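Polyprenyl synthetase (Nonlabens dokdonensis, PDB 6KD7) probably acts as a magnesium-dependent prenyltransferase of the FPP/GGPP synthase family, building geranylgeranyl pyrophosphate from shorter isoprenoid pyrophosphates. Local coordinates at residues W98-N101 against T102-T106; M179-I183 against A184-E188. All blocks are in the same frame, centred on the assembly; numbering follows the deposited sequence.

Interaction 1: residues W98-N101 against T102-T106; sequences WDVN and TGILT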
# COMPACT_ATOMS: atom_id res chain seq x y z
N TRP A 98 20.47 5.04 -2.90
CA TRP A 98 20.28 5.91 -1.72
C TRP A 98 18.77 6.06 -1.53
O TRP A 98 18.16 5.12 -1.04
CB TRP A 98 20.96 7.26 -1.95
CG TRP A 98 22.44 7.23 -1.73
CD1 TRP A 98 23.10 7.39 -0.55
CD2 TRP A 98 23.46 6.99 -2.71
NE1 TRP A 98 24.44 7.27 -0.73
CE2 TRP A 98 24.69 7.03 -2.05
CE3 TRP A 98 23.44 6.75 -4.09
CZ2 TRP A 98 25.90 6.84 -2.71
CZ3 TRP A 98 24.63 6.56 -4.74
CH2 TRP A 98 25.84 6.61 -4.06
N ASP A 99 18.22 7.18 -1.95
CA ASP A 99 16.77 7.46 -1.83
C ASP A 99 16.40 8.59 -2.79
O ASP A 99 17.29 9.21 -3.36
CB ASP A 99 16.35 7.70 -0.39
CG ASP A 99 17.13 8.81 0.28
OD1 ASP A 99 17.25 9.85 -0.31
OD2 ASP A 99 17.62 8.60 1.37
N VAL A 100 15.11 8.83 -2.95
CA VAL A 100 14.62 9.88 -3.88
C VAL A 100 15.13 11.25 -3.45
O VAL A 100 15.61 11.96 -4.30
CB VAL A 100 13.08 9.83 -3.94
CG1 VAL A 100 12.50 11.07 -4.59
CG2 VAL A 100 12.59 8.58 -4.62
N ASN A 101 15.09 11.55 -2.16
CA ASN A 101 15.48 12.88 -1.63
C ASN A 101 16.97 13.12 -1.94
O ASN A 101 17.33 14.26 -2.29
CB ASN A 101 15.18 13.01 -0.14
CG ASN A 101 13.71 13.26 0.10
OD1 ASN A 101 12.91 13.36 -0.83
ND2 ASN A 101 13.35 13.35 1.36
N THR A 102 17.79 12.07 -1.89
CA THR A 102 19.21 12.14 -2.26
C THR A 102 19.28 12.45 -3.74
O THR A 102 20.08 13.27 -4.15
CB THR A 102 19.95 10.85 -1.88
OG1 THR A 102 19.89 10.72 -0.46
CG2 THR A 102 21.37 10.84 -2.38
N GLY A 103 18.52 11.76 -4.55
CA GLY A 103 18.54 12.04 -5.99
C GLY A 103 18.16 13.50 -6.26
O GLY A 103 18.75 14.10 -7.16
N ILE A 104 17.16 14.03 -5.57
CA ILE A 104 16.65 15.41 -5.86
C ILE A 104 17.78 16.38 -5.49
O ILE A 104 18.26 17.10 -6.34
CB ILE A 104 15.35 15.71 -5.11
CG1 ILE A 104 14.19 14.87 -5.68
CG2 ILE A 104 15.07 17.21 -5.18
CD1 ILE A 104 12.93 14.96 -4.84
N LEU A 105 18.28 16.29 -4.29
CA LEU A 105 19.23 17.27 -3.72
C LEU A 105 20.59 17.13 -4.41
O LEU A 105 21.17 18.18 -4.75
CB LEU A 105 19.37 17.02 -2.22
CG LEU A 105 20.28 18.00 -1.51
CD1 LEU A 105 19.71 19.42 -1.63
CD2 LEU A 105 20.43 17.60 -0.07
N THR A 106 21.11 15.91 -4.58
CA THR A 106 22.42 15.72 -5.26
C THR A 106 22.31 16.24 -6.68
O THR A 106 23.28 16.84 -7.18
CB THR A 106 22.89 14.27 -5.19
OG1 THR A 106 23.15 14.10 -3.79
CG2 THR A 106 24.14 14.04 -5.98
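Asp99, the residue just before a helix, meets Thr102 three residues on with its side chain. Thr102 can be followed outward from its CB. That carbon sits 3.3 Å from Asp99 OD1, brought close by two bonds to this oxygen. From CB, OG1 turns back beside its own backbone N (chi1 -63°) and donates to Asp99 OD1 at 2.8 Å. The hydroxyl comes from above the carboxylate plane. The same oxygen also accepts from Thr102 N at 2.8 Å, met nearly along its C-O axis. One carboxylate oxygen thus holds two donors of one residue. The other branch, CG2, lies 3.6 Å from Trp98 CB and approaches the indole obliquely. A valine at Thr102 would probably cost Asp99 OD1 the hydroxyl bond, leaving the cap to lean on the backbone N-H and the carboxylate freer to turn.

Backbone bonds continue the turn. Gly103 N bonds to Asp99 O, Ile104 N to Val100 O and Leu105 N to Asn101 O. On another side of the helix, Val100 CG1 touches Ile104 CD1 at 3.9 Å, and both residues pack on Ile81 of helix 58-82. Asn101 ND2 bonds to Met82 O of the second subunit. Trp98 makes an edge-to-face ring contact with Tyr33, while Thr102 rests on Pro30, both in helix 25-35.

This is an aspartate N-cap. It starts helix 100-116 of the mainly helical prenyl synthase fold, beside a second subunit.

Interaction 2: residues M179-I183 against A184-E188; sequences MGAII and AGVDE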
# COMPACT_ATOMS: atom_id res chain seq x y z
N MET A 179 30.35 25.54 -27.13
CA MET A 179 31.19 25.98 -25.99
C MET A 179 32.68 25.87 -26.37
O MET A 179 33.52 26.61 -25.77
CB MET A 179 30.92 25.17 -24.70
CG MET A 179 29.52 25.51 -24.12
SD MET A 179 28.90 24.42 -22.81
CE MET A 179 30.21 24.50 -21.62
N GLY A 180 33.04 24.87 -27.17
CA GLY A 180 34.47 24.70 -27.55
C GLY A 180 34.89 25.83 -28.46
O GLY A 180 35.95 26.40 -28.24
N ALA A 181 34.00 26.19 -29.38
CA ALA A 181 34.14 27.31 -30.31
C ALA A 181 34.29 28.62 -29.51
O ALA A 181 35.19 29.42 -29.81
CB ALA A 181 32.98 27.30 -31.27
N ILE A 182 33.50 28.81 -28.45
CA ILE A 182 33.60 30.03 -27.61
C ILE A 182 34.98 30.05 -26.98
O ILE A 182 35.58 31.10 -26.90
CB ILE A 182 32.51 30.05 -26.51
CG1 ILE A 182 31.14 30.34 -27.10
CG2 ILE A 182 32.88 31.01 -25.39
CD1 ILE A 182 30.03 30.00 -26.13
N ILE A 183 35.45 28.92 -26.50
CA ILE A 183 36.78 28.90 -25.83
C ILE A 183 37.91 29.22 -26.83
O ILE A 183 38.94 29.71 -26.39
CB ILE A 183 36.96 27.60 -25.04
CG1 ILE A 183 35.99 27.61 -23.85
CG2 ILE A 183 38.39 27.42 -24.59
CD1 ILE A 183 35.70 26.27 -23.27
N ALA A 184 37.71 28.92 -28.11
CA ALA A 184 38.72 29.15 -29.16
C ALA A 184 38.63 30.61 -29.65
O ALA A 184 39.39 30.95 -30.56
CB ALA A 184 38.50 28.20 -30.33
N GLY A 185 37.63 31.36 -29.21
CA GLY A 185 37.49 32.79 -29.51
C GLY A 185 36.75 33.00 -30.80
O GLY A 185 36.73 34.10 -31.35
N VAL A 186 36.10 31.98 -31.32
CA VAL A 186 35.39 32.13 -32.62
C VAL A 186 34.22 33.10 -32.45
O VAL A 186 33.73 33.24 -31.34
CB VAL A 186 34.98 30.71 -33.05
CG1 VAL A 186 33.77 30.64 -33.93
CG2 VAL A 186 36.17 30.02 -33.68
N ASP A 187 33.77 33.70 -33.55
CA ASP A 187 32.66 34.69 -33.56
C ASP A 187 31.28 34.01 -33.51
O ASP A 187 31.21 32.84 -33.74
CB ASP A 187 32.83 35.74 -34.66
CG ASP A 187 32.51 35.29 -36.08
OD1 ASP A 187 32.08 34.16 -36.26
OD2 ASP A 187 32.70 36.09 -36.98
N GLU A 188 30.22 34.79 -33.27
CA GLU A 188 28.86 34.23 -33.12
C GLU A 188 28.41 33.50 -34.37
O GLU A 188 27.82 32.45 -34.21
CB GLU A 188 27.84 35.34 -32.93
CG GLU A 188 28.02 36.09 -31.64
CD GLU A 188 26.73 36.53 -30.98
OE1 GLU A 188 26.79 36.86 -29.79
OE2 GLU A 188 25.69 36.53 -31.64
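Ala181 O is gripped by two N-H groups from beyond the last turn of its helix. Val186 N donates the better bond, 3.1 Å long with an N-H...O angle of 157°. Ala184 N reaches Ala181 O at 3.1 Å too, but this bond is weak and bent. Ala184 N is shared, since it also makes a weak bond to Gly180 O. Gly185 N adds a bond to Ile182 O at 3.1 Å, coming from above the carbonyl plane.

The bonds from Val186 N to Ala181 O and from Gly185 N to Ile182 O close the helix as a Schellman motif. Gly185 is the first residue to leave helical angles. Its phi is positive (87°), which favours glycine, and the chain turns there out of the helix. Val186 CB lies 3.5 Å from Ala181 O and 4.3 Å from Ala181 CB, an apolar contact across the helix end. With Val186 CG1 roughly anti to its own N (chi1 153°), CG2 stands beside that N and 4.0 Å from Ala181 O. Ala184 CB closes in at 3.6 Å from Ala181 O.

Asp187 follows as the N-cap of the next helix, its OD1 taking Glu190 N. Ile183 O is bonded by Lys125 NZ.

The turn joins helix 158-183 to helix 188-215. Ala181, Ala184 and Val186 all lean on Tyr54 of helix 42-54. Met179 and Ile183 pack on helix 58-82, and Ile182 faces helix 123-150, so the end of helix 158-183 is wedged among three helices.

Overall arrangement
Interactions 1 and 2 stand at separate helix ends of one mainly helical domain. Their centres are 35 Å apart and their nearest atoms about 18 Å, so they do not meet. Interaction 1 comes first in the chain and opens helix 100-116. Interaction 2 follows and closes helix 158-183 before helix 188-215. Both belong to the polyprenyl synthetase domain. Both also pack against helix 58-82, the first near its C-terminal end and the second near its N-terminal end, so this long helix links them. Between those ends the same helix carries His72 and Leu76 of the pyrophosphate pocket. The two contacts thus pack on a helix that lines this pocket. Only interaction 1 meets another chain of the assembly.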